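Local coordinates for protein inorganic pyrophosphatase (Shewanella sp. AS-11, PDB 6LL8) that probably hydrolyses diphosphate to two phosphate ions with the help of divalent metal ions such as manganese, as a family II inorganic pyrophosphatase, at residues M257-E262 with G290-K295; G216-I221 with V249-T254; V69-H74 with A87-I92; S75-A80 with G99-S104; F53-P58 with A134-I139. All coordinates share one frame; numbering follows the deposited sequence. Where two conformers were deposited one is given.

Contact 1. Residues M257-E262 with G290-K295. With 2PN (imidodiphosphoric acid), chain I.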
# COMPACT_ATOMS: atom_id res chain seq x y z
N MET A 257 -5.50 17.32 1.95
CA MET A 257 -5.29 18.75 2.28
C MET A 257 -5.85 19.05 3.68
O MET A 257 -5.13 19.72 4.43
CB MET A 257 -5.86 19.65 1.18
CG MET A 257 -5.39 19.24 -0.25
SD MET A 257 -3.58 19.33 -0.59
CE MET A 257 -3.35 21.10 -0.42
N LYS A 258 -7.03 18.57 4.05
CA LYS A 258 -7.57 18.65 5.44
C LYS A 258 -6.72 17.78 6.37
O LYS A 258 -6.77 17.94 7.60
CB LYS A 258 -9.01 18.12 5.54
CG LYS A 258 -10.08 18.96 4.84
CD LYS A 258 -11.46 18.27 4.83
CE LYS A 258 -12.49 19.05 4.04
NZ LYS A 258 -11.97 19.44 2.70
N GLU A 259 -6.06 16.78 5.80
CA GLU A 259 -5.30 15.76 6.55
C GLU A 259 -6.22 15.05 7.54
O GLU A 259 -5.90 14.93 8.73
CB GLU A 259 -4.08 16.35 7.22
CG GLU A 259 -3.12 16.99 6.24
CD GLU A 259 -1.79 17.47 6.78
OE1 GLU A 259 -1.47 17.11 7.90
OE2 GLU A 259 -1.14 18.28 6.09
N GLY A 260 -7.30 14.48 7.05
CA GLY A 260 -8.19 13.65 7.86
C GLY A 260 -9.00 12.74 6.98
O GLY A 260 -8.94 12.86 5.73
N SER A 261 -9.74 11.83 7.60
CA SER A 261 -10.51 10.82 6.85
C SER A 261 -11.91 10.72 7.38
O SER A 261 -12.10 10.68 8.61
CB SER A 261 -9.85 9.45 6.95
OG SER A 261 -8.54 9.43 6.39
N GLU A 262 -12.87 10.53 6.48
CA GLU A 262 -14.19 10.03 6.88
C GLU A 262 -14.16 8.52 6.71
O GLU A 262 -13.86 8.06 5.59
CB GLU A 262 -15.27 10.68 6.03
CG GLU A 262 -16.65 10.23 6.49
CD GLU A 262 -17.81 10.90 5.84
OE1 GLU A 262 -17.81 10.95 4.63
OE2 GLU A 262 -18.72 11.30 6.57
N GLY A 290 -7.08 14.22 11.40
CA GLY A 290 -5.65 13.89 11.44
C GLY A 290 -5.32 12.54 10.84
O GLY A 290 -4.12 12.26 10.69
N VAL A 291 -6.29 11.71 10.48
CA VAL A 291 -5.98 10.35 10.01
C VAL A 291 -5.69 10.37 8.53
O VAL A 291 -6.57 10.66 7.68
CB VAL A 291 -7.10 9.38 10.39
CG1 VAL A 291 -6.88 8.04 9.72
CG2 VAL A 291 -7.16 9.24 11.89
N LEU A 292 -4.44 10.04 8.23
CA LEU A 292 -3.96 9.80 6.85
C LEU A 292 -3.56 8.34 6.65
O LEU A 292 -3.68 7.85 5.52
CB LEU A 292 -2.77 10.71 6.50
CG LEU A 292 -3.08 12.19 6.34
CD1 LEU A 292 -1.79 13.00 6.22
CD2 LEU A 292 -3.97 12.44 5.13
N SER A 293 -2.93 7.73 7.64
CA SER A 293 -2.21 6.46 7.50
C SER A 293 -3.02 5.26 7.98
O SER A 293 -3.35 5.18 9.19
CB SER A 293 -0.94 6.52 8.28
OG SER A 293 -0.32 5.24 8.34
N ARG A 294 -3.27 4.31 7.10
CA ARG A 294 -3.92 3.06 7.52
C ARG A 294 -2.99 2.27 8.44
O ARG A 294 -3.41 1.84 9.53
CB ARG A 294 -4.38 2.30 6.28
CG ARG A 294 -5.01 0.93 6.55
CD ARG A 294 -5.67 0.31 5.34
NE ARG A 294 -4.79 0.30 4.21
CZ ARG A 294 -5.14 0.36 2.93
NH1 ARG A 294 -6.39 0.15 2.56
NH2 ARG A 294 -4.22 0.63 2.02
N LYS A 295 -1.73 2.06 8.05
CA LYS A 295 -0.84 1.20 8.86
C LYS A 295 -0.59 1.80 10.25
O LYS A 295 -0.39 1.02 11.17
CB LYS A 295 0.50 0.92 8.17
CG LYS A 295 1.45 2.11 8.11
CD LYS A 295 2.85 1.77 7.58
CE LYS A 295 2.89 1.21 6.18
NZ LYS A 295 2.33 2.15 5.17
P1 2PN I . 1.00 0.95 2.12
O1 2PN I . 0.82 -0.35 1.34
O2 2PN I . 0.43 2.14 1.40
O3 2PN I . 2.46 1.15 2.50
N1 2PN I . 0.17 0.77 3.53
P2 2PN I . -1.20 1.42 4.17
O4 2PN I . -2.03 0.22 4.60
O5 2PN I . -1.90 2.21 3.08
O6 2PN I . -0.80 2.28 5.34
O HOH W 1 -8.16 16.42 9.82
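The hydroxyl of S261 donates to the carbonyl of V291, with OG and O 2.7 Å apart. OG sits beside the backbone N of its own residue (chi1 -62°) and comes in above the carbonyl plane of V291 rather than on a lone pair. T254, on the neighbouring strand, holds the same OG from another side, so this buried hydroxyl has two partners. G260 CA lies 3.4 Å from V291 O, a CA-H...O contact. The methyl end of L292 reaches E259, CD2 resting 3.8 Å from E259 CA. E259 and G260 form a G1 beta bulge as the chain turns from strand 248-255 into strand 260-267 of the DHHA2 domain, and beside it water 1 accepts from G290 N and lies within bonding distance of K258 O. From G290 the other segment runs to S293, whose side chain caps the start of helix 294-307. The first turn of that helix carries the ligand-binding pair. R294 meets imidodiphosphate at the edge of its guanidinium, with NE giving a nearly straight bond (174°) to O4 at 2.8 Å. R294 NH2 reaches O5 at 3.0 Å, and D202 forms a salt bridge with that same nitrogen. The folded chain of K295 brings NZ to ligand O3 at 2.9 Å and also to O6, while K295 N donates to O6 at 2.9 Å.

Contact 2. Residues G216-I221 with V249-T254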
# COMPACT_ATOMS: atom_id res chain seq x y z
N GLY A 216 -10.60 -0.38 2.84
CA GLY A 216 -10.23 0.37 1.65
C GLY A 216 -9.84 1.79 2.01
O GLY A 216 -10.16 2.28 3.10
N GLN A 217 -9.17 2.43 1.09
CA GLN A 217 -8.80 3.85 1.24
C GLN A 217 -8.85 4.53 -0.10
O GLN A 217 -8.42 3.95 -1.10
CB GLN A 217 -7.43 3.98 1.88
CG GLN A 217 -7.05 5.45 2.13
CD GLN A 217 -5.86 5.64 3.02
OE1 GLN A 217 -4.93 4.83 3.00
NE2 GLN A 217 -5.86 6.68 3.84
N LEU A 218 -9.37 5.75 -0.11
CA LEU A 218 -9.36 6.62 -1.29
C LEU A 218 -8.80 7.97 -0.86
O LEU A 218 -9.51 8.79 -0.26
CB LEU A 218 -10.75 6.76 -1.87
CG LEU A 218 -11.31 5.47 -2.45
CD1 LEU A 218 -12.83 5.54 -2.58
CD2 LEU A 218 -10.66 5.14 -3.78
N GLU A 219 -7.55 8.22 -1.17
CA GLU A 219 -6.87 9.49 -0.91
C GLU A 219 -7.13 10.45 -2.07
O GLU A 219 -6.90 10.10 -3.23
CB GLU A 219 -5.36 9.30 -0.80
CG GLU A 219 -4.88 8.42 0.35
CD GLU A 219 -3.50 7.86 0.02
OE1 GLU A 219 -3.37 7.21 -1.06
OE2 GLU A 219 -2.57 8.12 0.76
N VAL A 220 -7.62 11.62 -1.73
CA VAL A 220 -7.97 12.64 -2.73
C VAL A 220 -7.61 14.01 -2.20
O VAL A 220 -7.36 14.19 -1.00
CB VAL A 220 -9.47 12.57 -3.07
CG1 VAL A 220 -9.88 11.23 -3.65
CG2 VAL A 220 -10.33 12.93 -1.88
N ILE A 221 -7.65 15.00 -3.07
CA ILE A 221 -7.36 16.41 -2.70
C ILE A 221 -8.56 17.10 -2.07
O ILE A 221 -8.35 18.05 -1.32
CB ILE A 221 -6.88 17.15 -3.95
CG1 ILE A 221 -5.48 16.67 -4.32
CG2 ILE A 221 -6.95 18.64 -3.73
CD1 ILE A 221 -5.04 17.07 -5.68
N VAL A 249 -16.23 -4.23 7.09
CA VAL A 249 -15.63 -3.51 5.94
C VAL A 249 -15.63 -2.04 6.28
O VAL A 249 -16.67 -1.50 6.65
CB VAL A 249 -16.29 -3.79 4.59
CG1 VAL A 249 -15.63 -2.96 3.51
CG2 VAL A 249 -16.26 -5.27 4.21
N LEU A 250 -14.45 -1.43 6.15
CA LEU A 250 -14.24 -0.00 6.43
C LEU A 250 -13.73 0.63 5.15
O LEU A 250 -12.90 0.03 4.46
CB LEU A 250 -13.19 0.16 7.54
CG LEU A 250 -13.36 -0.73 8.76
CD1 LEU A 250 -12.21 -0.45 9.73
CD2 LEU A 250 -14.72 -0.61 9.41
N LEU A 251 -14.19 1.83 4.87
CA LEU A 251 -13.66 2.59 3.71
C LEU A 251 -13.27 3.97 4.19
O LEU A 251 -14.12 4.72 4.66
CB LEU A 251 -14.67 2.65 2.57
CG LEU A 251 -14.23 3.44 1.34
CD1 LEU A 251 -13.00 2.83 0.69
CD2 LEU A 251 -15.36 3.54 0.32
N LEU A 252 -12.00 4.29 4.06
CA LEU A 252 -11.45 5.60 4.40
C LEU A 252 -11.52 6.52 3.21
O LEU A 252 -10.95 6.22 2.15
CB LEU A 252 -9.98 5.44 4.80
CG LEU A 252 -9.71 4.65 6.08
CD1 LEU A 252 -8.31 4.06 6.02
CD2 LEU A 252 -9.86 5.55 7.30
N LEU A 253 -12.23 7.62 3.36
CA LEU A 253 -12.26 8.70 2.35
C LEU A 253 -11.32 9.77 2.93
O LEU A 253 -11.64 10.44 3.92
CB LEU A 253 -13.68 9.23 2.17
CG LEU A 253 -14.74 8.19 1.86
CD1 LEU A 253 -16.10 8.87 1.69
CD2 LEU A 253 -14.39 7.38 0.62
N THR A 254 -10.12 9.85 2.38
CA THR A 254 -9.00 10.58 2.99
C THR A 254 -8.74 11.84 2.19
O THR A 254 -8.42 11.78 1.02
CB THR A 254 -7.77 9.71 3.07
OG1 THR A 254 -8.08 8.56 3.87
CG2 THR A 254 -6.59 10.46 3.63
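Five backbone hydrogen bonds join G216-I221 to V249-T254, and a straight side-chain bond runs beside them. L218 N donates to L252 O at 2.8 Å, and T254 N returns a bond to L218 O. The ladder starts with G216 N on L250 O, continues through L252 N on G216 O and finishes with V220 N on T254 O. On the face shared by Q217, E219, L252 and T254, Q217 NE2 donates to T254 OG1 at 2.9 Å, with an N-H...O angle of 178° and the hydroxyl lying in the amide plane. Q217 gets there because its chain is extended with CG anti to the backbone N (chi1 -177°), which carries the amide across T254. The same NE2 also bonds L292 O, and T254 OG1 is held in turn by S261, so the buried polar group belongs to a small network. E219 lies alongside T254, its CG 4.2 Å from T254 CB, and sends its carboxylate to K187. L252 CB packs 4.0 Å from Q217 CG. On the face of L218, L251 and L253, L218 CD1 meets L253 CD2 at 4.0 Å, the two leucines pointing the same way, and L251 CD1 lies 3.6 Å from G216 C, where a CB on G216 would collide with it. This is the parallel strand pair of a beta-alpha-beta crossover, with helix 230-243 making the connection within the mixed sheet of the DHHA2 domain.

Contact 3. Residues V69-H74 with A87-I92. With MG (magnesium ion), chain C; MG (magnesium ion), chain D; 2PN (imidodiphosphoric acid), chain I.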
# COMPACT_ATOMS: atom_id res chain seq x y z
N VAL A 69 10.33 -16.51 -3.55
CA VAL A 69 9.60 -15.24 -3.55
C VAL A 69 10.24 -14.27 -2.59
O VAL A 69 10.50 -14.60 -1.42
CB VAL A 69 8.12 -15.44 -3.22
CG1 VAL A 69 7.37 -14.14 -3.20
CG2 VAL A 69 7.47 -16.40 -4.18
N TYR A 70 10.45 -13.05 -3.06
CA TYR A 70 10.88 -11.91 -2.22
C TYR A 70 9.66 -11.02 -2.12
O TYR A 70 9.21 -10.41 -3.11
CB TYR A 70 12.09 -11.20 -2.80
CG TYR A 70 12.95 -10.54 -1.77
CD1 TYR A 70 12.46 -9.55 -0.94
CD2 TYR A 70 14.29 -10.88 -1.64
CE1 TYR A 70 13.25 -8.96 0.03
CE2 TYR A 70 15.12 -10.28 -0.69
CZ TYR A 70 14.58 -9.32 0.16
OH TYR A 70 15.31 -8.72 1.14
N ILE A 71 9.08 -10.98 -0.93
CA ILE A 71 7.85 -10.24 -0.62
C ILE A 71 8.21 -8.77 -0.43
O ILE A 71 9.16 -8.45 0.27
CB ILE A 71 7.19 -10.82 0.63
CG1 ILE A 71 6.77 -12.28 0.45
CG2 ILE A 71 6.04 -9.94 1.13
CD1 ILE A 71 5.58 -12.51 -0.41
N VAL A 72 7.37 -7.89 -0.96
CA VAL A 72 7.51 -6.42 -0.81
C VAL A 72 6.23 -5.89 -0.18
O VAL A 72 5.13 -6.20 -0.62
CB VAL A 72 7.76 -5.78 -2.19
CG1 VAL A 72 7.93 -4.28 -2.09
CG2 VAL A 72 8.96 -6.40 -2.88
N ASP A 73 6.40 -5.00 0.80
CA ASP A 73 5.34 -4.06 1.20
C ASP A 73 4.19 -4.73 1.95
O ASP A 73 3.12 -4.11 2.05
CB ASP A 73 4.87 -3.24 0.01
CG ASP A 73 4.00 -2.04 0.24
OD1 ASP A 73 4.28 -1.24 1.19
OD2 ASP A 73 3.09 -1.87 -0.58
N HIS A 74 4.40 -5.89 2.55
CA HIS A 74 3.49 -6.50 3.53
C HIS A 74 4.16 -7.70 4.17
O HIS A 74 5.17 -8.17 3.64
CB HIS A 74 2.17 -6.92 2.88
CG HIS A 74 2.28 -8.14 2.07
ND1 HIS A 74 1.92 -9.39 2.57
CD2 HIS A 74 2.71 -8.29 0.80
CE1 HIS A 74 2.17 -10.25 1.59
NE2 HIS A 74 2.61 -9.65 0.49
N ALA A 87 5.38 -22.02 -1.72
CA ALA A 87 6.58 -21.31 -2.21
C ALA A 87 7.61 -21.26 -1.09
O ALA A 87 7.29 -21.62 0.06
CB ALA A 87 6.22 -19.92 -2.66
N THR A 88 8.78 -20.75 -1.39
CA THR A 88 9.79 -20.47 -0.38
C THR A 88 9.98 -18.96 -0.37
O THR A 88 10.42 -18.37 -1.36
CB THR A 88 11.10 -21.17 -0.69
OG1 THR A 88 10.87 -22.59 -0.72
CG2 THR A 88 12.16 -20.84 0.34
N ILE A 89 9.66 -18.35 0.77
CA ILE A 89 9.91 -16.90 0.94
C ILE A 89 11.38 -16.73 1.28
O ILE A 89 11.84 -17.20 2.35
CB ILE A 89 9.01 -16.30 2.02
CG1 ILE A 89 7.53 -16.44 1.66
CG2 ILE A 89 9.37 -14.84 2.25
CD1 ILE A 89 6.57 -16.17 2.78
N VAL A 90 12.13 -16.09 0.38
CA VAL A 90 13.55 -15.84 0.57
C VAL A 90 13.80 -14.48 1.20
O VAL A 90 14.88 -14.24 1.74
CB VAL A 90 14.36 -16.03 -0.71
CG1 VAL A 90 14.31 -17.49 -1.14
CG2 VAL A 90 13.94 -15.09 -1.83
N GLY A 91 12.81 -13.60 1.15
CA GLY A 91 13.01 -12.26 1.69
C GLY A 91 11.71 -11.53 1.89
O GLY A 91 10.71 -11.86 1.22
N ILE A 92 11.73 -10.54 2.77
CA ILE A 92 10.64 -9.56 2.94
C ILE A 92 11.32 -8.21 3.06
O ILE A 92 12.21 -8.05 3.92
CB ILE A 92 9.78 -9.82 4.18
CG1 ILE A 92 9.18 -11.24 4.13
CG2 ILE A 92 8.70 -8.75 4.31
CD1 ILE A 92 8.46 -11.62 5.40
MG MG C . 1.49 -0.68 -0.48
MG MG D . 4.06 0.89 1.25
P1 2PN I . 1.00 0.95 2.12
O1 2PN I . 0.82 -0.35 1.34
O2 2PN I . 0.43 2.14 1.40
O3 2PN I . 2.46 1.15 2.50
N1 2PN I . 0.17 0.77 3.53
P2 2PN I . -1.20 1.42 4.17
O4 2PN I . -2.03 0.22 4.60
O5 2PN I . -1.90 2.21 3.08
O6 2PN I . -0.80 2.28 5.34
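Strands 68-72 and 88-94 lie side by side and parallel in the central sheet of the DHH domain, and their pairing is interrupted by a beta bulge. V69 pairs with I89, but the register slips by one residue before Y70 meets G91. V69 N donates to T88 O, and V90 N gives a 2.8 Å bond to V69 O. Past the bulge I71 N donates to G91 O, also at 2.8 Å.

The ring of Y70 lies flat over G91, whose CA stands 3.5 Å from the ring centroid and only 4° off its normal, a CH-pi contact over the face. Any CB on G91 would run into CE2 of that ring, so glycine lets the tyrosine settle directly on the backbone. Beyond the ring, Y70 OH bonds E108, while V90 CG2 touches CD2 from an oblique direction. A leucine in place of Y70 would probably leave G91 without its aromatic cover and E108 without the hydroxyl it bonds. On the face of V69 and I89, I71 CB packs 4.0 Å from I92 CG1, and I71 CG1 meets I89 CG2 where the two side chains slant across each other.

The strand that ends in V72 delivers D73 to the active site. CG lies anti to the backbone N (chi1 -167°), and the carboxylate bridges two magnesium ions: OD2 binds one at 2.0 Å and OD1 the other at 2.1 Å. Each ion also takes an oxygen of imidodiphosphate, while H9, D13, D15, H95 and D147 are further metal ligands of this cluster.

Contact 4. Residues S75-A80 with G99-S104. With CA (calcium ion), chain H.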
# COMPACT_ATOMS: atom_id res chain seq x y z
N SER A 75 3.53 -8.27 5.20
CA SER A 75 3.94 -9.58 5.70
C SER A 75 2.74 -10.41 6.13
O SER A 75 2.81 -11.11 7.16
CB SER A 75 5.00 -9.49 6.75
OG SER A 75 4.59 -8.72 7.88
N GLU A 76 1.68 -10.38 5.33
CA GLU A 76 0.37 -10.97 5.68
C GLU A 76 -0.02 -12.11 4.76
O GLU A 76 0.05 -11.97 3.54
CB GLU A 76 -0.74 -9.92 5.53
CG GLU A 76 -0.55 -8.67 6.36
CD GLU A 76 -0.65 -8.83 7.86
OE1 GLU A 76 -1.37 -9.70 8.34
OE2 GLU A 76 0.04 -8.06 8.55
N ILE A 77 -0.57 -13.19 5.34
CA ILE A 77 -1.17 -14.25 4.53
C ILE A 77 -2.24 -13.66 3.62
O ILE A 77 -2.30 -14.02 2.43
CB ILE A 77 -1.74 -15.37 5.41
CG1 ILE A 77 -0.59 -16.12 6.06
CG2 ILE A 77 -2.65 -16.32 4.66
CD1 ILE A 77 -1.05 -17.11 7.13
N THR A 78 -3.10 -12.78 4.12
CA THR A 78 -4.25 -12.26 3.35
C THR A 78 -3.82 -11.40 2.17
O THR A 78 -4.65 -11.12 1.30
CB THR A 78 -5.20 -11.44 4.23
OG1 THR A 78 -4.42 -10.44 4.89
CG2 THR A 78 -6.01 -12.28 5.20
N GLN A 79 -2.60 -10.92 2.13
CA GLN A 79 -2.12 -10.03 1.06
C GLN A 79 -1.09 -10.72 0.18
O GLN A 79 -0.64 -10.12 -0.79
CB GLN A 79 -1.55 -8.75 1.68
CG GLN A 79 -2.63 -7.97 2.41
CD GLN A 79 -2.05 -6.76 3.11
OE1 GLN A 79 -1.15 -6.11 2.54
NE2 GLN A 79 -2.71 -6.41 4.23
N ALA A 80 -0.70 -11.95 0.51
CA ALA A 80 0.29 -12.73 -0.24
C ALA A 80 -0.40 -13.51 -1.34
O ALA A 80 -1.62 -13.68 -1.35
CB ALA A 80 0.97 -13.70 0.69
N GLY A 99 3.12 -9.45 10.23
CA GLY A 99 1.95 -10.27 10.00
C GLY A 99 2.22 -11.73 10.16
O GLY A 99 3.24 -12.16 10.71
N ASP A 100 1.27 -12.53 9.67
CA ASP A 100 1.23 -13.97 9.95
C ASP A 100 1.89 -14.81 8.86
O ASP A 100 1.81 -16.04 8.95
CB ASP A 100 -0.19 -14.39 10.27
CG ASP A 100 -1.22 -14.12 9.21
OD1 ASP A 100 -0.92 -13.44 8.23
OD2 ASP A 100 -2.39 -14.58 9.46
N LEU A 101 2.63 -14.21 7.92
CA LEU A 101 3.55 -15.03 7.14
C LEU A 101 4.55 -15.71 8.07
O LEU A 101 4.95 -15.16 9.13
CB LEU A 101 4.29 -14.21 6.08
CG LEU A 101 3.44 -13.71 4.92
CD1 LEU A 101 4.29 -12.89 3.99
CD2 LEU A 101 2.73 -14.83 4.19
N THR A 102 4.97 -16.89 7.64
CA THR A 102 6.00 -17.70 8.28
C THR A 102 6.80 -18.39 7.20
O THR A 102 6.34 -18.52 6.06
CB THR A 102 5.39 -18.74 9.22
OG1 THR A 102 4.55 -19.59 8.45
CG2 THR A 102 4.63 -18.17 10.39
N THR A 103 7.97 -18.88 7.56
CA THR A 103 8.78 -19.74 6.68
C THR A 103 9.26 -20.97 7.46
O THR A 103 9.26 -20.96 8.69
CB THR A 103 9.97 -18.98 6.08
OG1 THR A 103 10.93 -18.75 7.12
CG2 THR A 103 9.57 -17.69 5.42
N SER A 104 9.77 -21.94 6.75
CA SER A 104 10.44 -23.09 7.41
C SER A 104 11.96 -22.91 7.38
O SER A 104 12.64 -23.69 8.04
CB SER A 104 10.02 -24.39 6.81
OG SER A 104 10.48 -24.48 5.48
CA CA H . 4.85 -14.12 11.65
O HOH W 2 -3.32 -12.79 7.09
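The backbones of S75-A80 and G99-S104 come together as two irregular loops, tied by L101 N donating to S75 O at 3.2 Å, from above the carbonyl plane. The S75 hydroxyl makes a second tie: its OG stands between the backbone N and the carbonyl carbon (chi1 58°) and accepts G99 N at 2.9 Å. D100 makes the third, with OD1 taking I77 N on its syn side. That bond is nearly straight (169°), with the N tilted from the carboxylate plane. Water 2 donates to the same OD1 at 2.7 Å and accepts T78 N, giving the oxygen two partners at the start of the short 3-10 turn 77-79. I77 lays CD1 3.6 Å from CG of the D100 carboxylate, the two side chains crossing at about a right angle.

Both loops rise from the C-terminal ends of strands in the parallel sheet of the DHH domain, and G99 O and L101 O bind the same calcium ion, each at 2.7 Å. G99 is hemmed in: a CB there would clash with S75 O and E76 OE2, the latter lying 3.3 Å from its CA. E76 OE1 and D100 OD1 bring like charges near each other, but K97 forms a salt bridge with E76 and probably offsets this. L101 CD2 touches both A80 CB and I77 CG1, while D100 also contacts N207 of the DHHA2 domain.

Contact 5. Residues F53-P58 with A134-I139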
# COMPACT_ATOMS: atom_id res chain seq x y z
N PHE A 53 8.23 7.43 -16.43
CA PHE A 53 9.64 6.99 -16.41
C PHE A 53 9.91 5.83 -17.36
O PHE A 53 11.03 5.34 -17.37
CB PHE A 53 10.07 6.69 -14.97
CG PHE A 53 10.17 7.94 -14.14
CD1 PHE A 53 11.24 8.81 -14.31
CD2 PHE A 53 9.16 8.28 -13.29
CE1 PHE A 53 11.27 10.01 -13.60
CE2 PHE A 53 9.20 9.47 -12.58
CZ PHE A 53 10.26 10.32 -12.73
N GLY A 54 8.97 5.47 -18.22
CA GLY A 54 9.24 4.56 -19.34
C GLY A 54 9.18 3.08 -19.04
O GLY A 54 9.77 2.33 -19.79
N PHE A 55 8.48 2.65 -18.00
CA PHE A 55 8.42 1.23 -17.63
C PHE A 55 7.13 0.57 -18.10
O PHE A 55 6.05 1.16 -18.04
CB PHE A 55 8.47 1.08 -16.11
CG PHE A 55 9.80 1.40 -15.51
CD1 PHE A 55 10.77 0.44 -15.39
CD2 PHE A 55 10.11 2.70 -15.13
CE1 PHE A 55 12.01 0.76 -14.88
CE2 PHE A 55 11.35 3.02 -14.60
CZ PHE A 55 12.30 2.05 -14.48
N GLU A 56 7.27 -0.69 -18.47
CA GLU A 56 6.12 -1.60 -18.60
C GLU A 56 5.72 -2.14 -17.22
O GLU A 56 6.54 -2.21 -16.31
CB GLU A 56 6.47 -2.77 -19.53
CG GLU A 56 6.86 -2.34 -20.93
CD GLU A 56 5.75 -1.70 -21.76
OE1 GLU A 56 4.56 -2.00 -21.51
OE2 GLU A 56 6.08 -0.90 -22.68
N ALA A 57 4.47 -2.51 -17.07
CA ALA A 57 3.99 -3.16 -15.84
C ALA A 57 4.73 -4.47 -15.69
O ALA A 57 4.90 -5.21 -16.67
CB ALA A 57 2.51 -3.38 -15.91
N PRO A 58 5.06 -4.87 -14.46
CA PRO A 58 5.65 -6.17 -14.23
C PRO A 58 4.73 -7.31 -14.64
O PRO A 58 3.55 -7.14 -14.77
CB PRO A 58 5.88 -6.19 -12.72
CG PRO A 58 5.83 -4.80 -12.23
CD PRO A 58 5.02 -4.04 -13.24
N ALA A 134 18.67 6.37 -13.44
CA ALA A 134 17.77 7.51 -13.41
C ALA A 134 16.30 7.08 -13.44
O ALA A 134 15.48 7.65 -12.70
CB ALA A 134 18.06 8.50 -14.50
N ASN A 135 15.96 6.15 -14.29
CA ASN A 135 14.55 5.74 -14.44
C ASN A 135 14.05 5.05 -13.17
O ASN A 135 12.95 5.32 -12.71
CB ASN A 135 14.33 4.95 -15.74
CG ASN A 135 15.13 3.65 -15.88
OD1 ASN A 135 16.05 3.34 -15.12
ND2 ASN A 135 14.86 2.91 -16.95
N ILE A 136 14.84 4.13 -12.65
CA ILE A 136 14.51 3.44 -11.38
C ILE A 136 14.42 4.48 -10.26
O ILE A 136 13.48 4.42 -9.44
CB ILE A 136 15.56 2.37 -11.03
CG1 ILE A 136 15.61 1.27 -12.09
CG2 ILE A 136 15.34 1.84 -9.63
CD1 ILE A 136 14.50 0.32 -12.00
N ALA A 137 15.34 5.41 -10.22
CA ALA A 137 15.29 6.43 -9.15
C ALA A 137 13.97 7.19 -9.22
O ALA A 137 13.40 7.52 -8.17
CB ALA A 137 16.47 7.38 -9.25
N GLY A 138 13.51 7.49 -10.42
CA GLY A 138 12.28 8.25 -10.56
C GLY A 138 11.09 7.51 -9.98
O GLY A 138 10.27 8.11 -9.31
N ILE A 139 10.95 6.23 -10.32
CA ILE A 139 9.77 5.49 -9.83
C ILE A 139 9.91 5.28 -8.32
O ILE A 139 8.88 5.29 -7.62
CB ILE A 139 9.49 4.21 -10.63
CG1 ILE A 139 10.52 3.11 -10.43
CG2 ILE A 139 9.27 4.55 -12.09
CD1 ILE A 139 10.14 1.80 -11.06
O HOH W 3 12.59 3.37 -18.51
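F53 and F55 share the same first torsion, chi1 -70°, with CG anti to the carbonyl carbon, and it sends both rings against helix 134-147 at N135, G138 and I139. The F53 ring lies over the helix backbone: G138 CA is 3.6 Å from the ring centroid and 13° off its normal, a CH-pi contact through the face. A CB on G138 would strike CE1 of the ring, so glycine allows this close seat. I139 CG2 touches both phenylalanines, 3.7 Å from F53 CB and 3.6 Å from F55 CE2. Over one face of F55 sits I139 CD1, and over the centre of the opposite face lies water 3. That water donates to F53 O and accepts N135 ND2, linking the loop to the helix. N135 meets F55 from the rim side: its backbone O lies at the ring edge, 3.4 Å from CE2, while its amide carbon CG comes within 3.5 Å of CZ. The amide also turns back so that OD1 accepts I136 N. I136 closes the cluster with CD1 on F55 CZ, and I21 of helix 14-29 touches F55, I136 and I139. Were F53 replaced by an alanine, G138 is likely to lose its aromatic cover and a gap to open where the ring now rests on the helix. Here the end of helix 44-53, closed by a Schellman motif at G54, and the loop after it pack through F53 and F55 on helix 134-147 within the DHH domain.

Contacts 3, 4 and 5 lie in the DHH domain: strands 68-72 and 88-94 of contact 3 lead into the loops of contact 4, and the two interleave along the chain with centres about 9 Å apart. Both fall within the stretch bounded by contact 5, whose centre is about 21 Å from that of contact 3. Next, in the DHHA2 domain, contact 2 pairs strands 211-220 and 248-255; contact 1, its centre about 9 Å away, joins the start of strand 260-267 to the lead into helix 294-307. The centres of contacts 1 and 3 are about 29 Å apart, on opposite sides of the chain's centre, yet both touch imidodiphosphate, which is gripped between the domains.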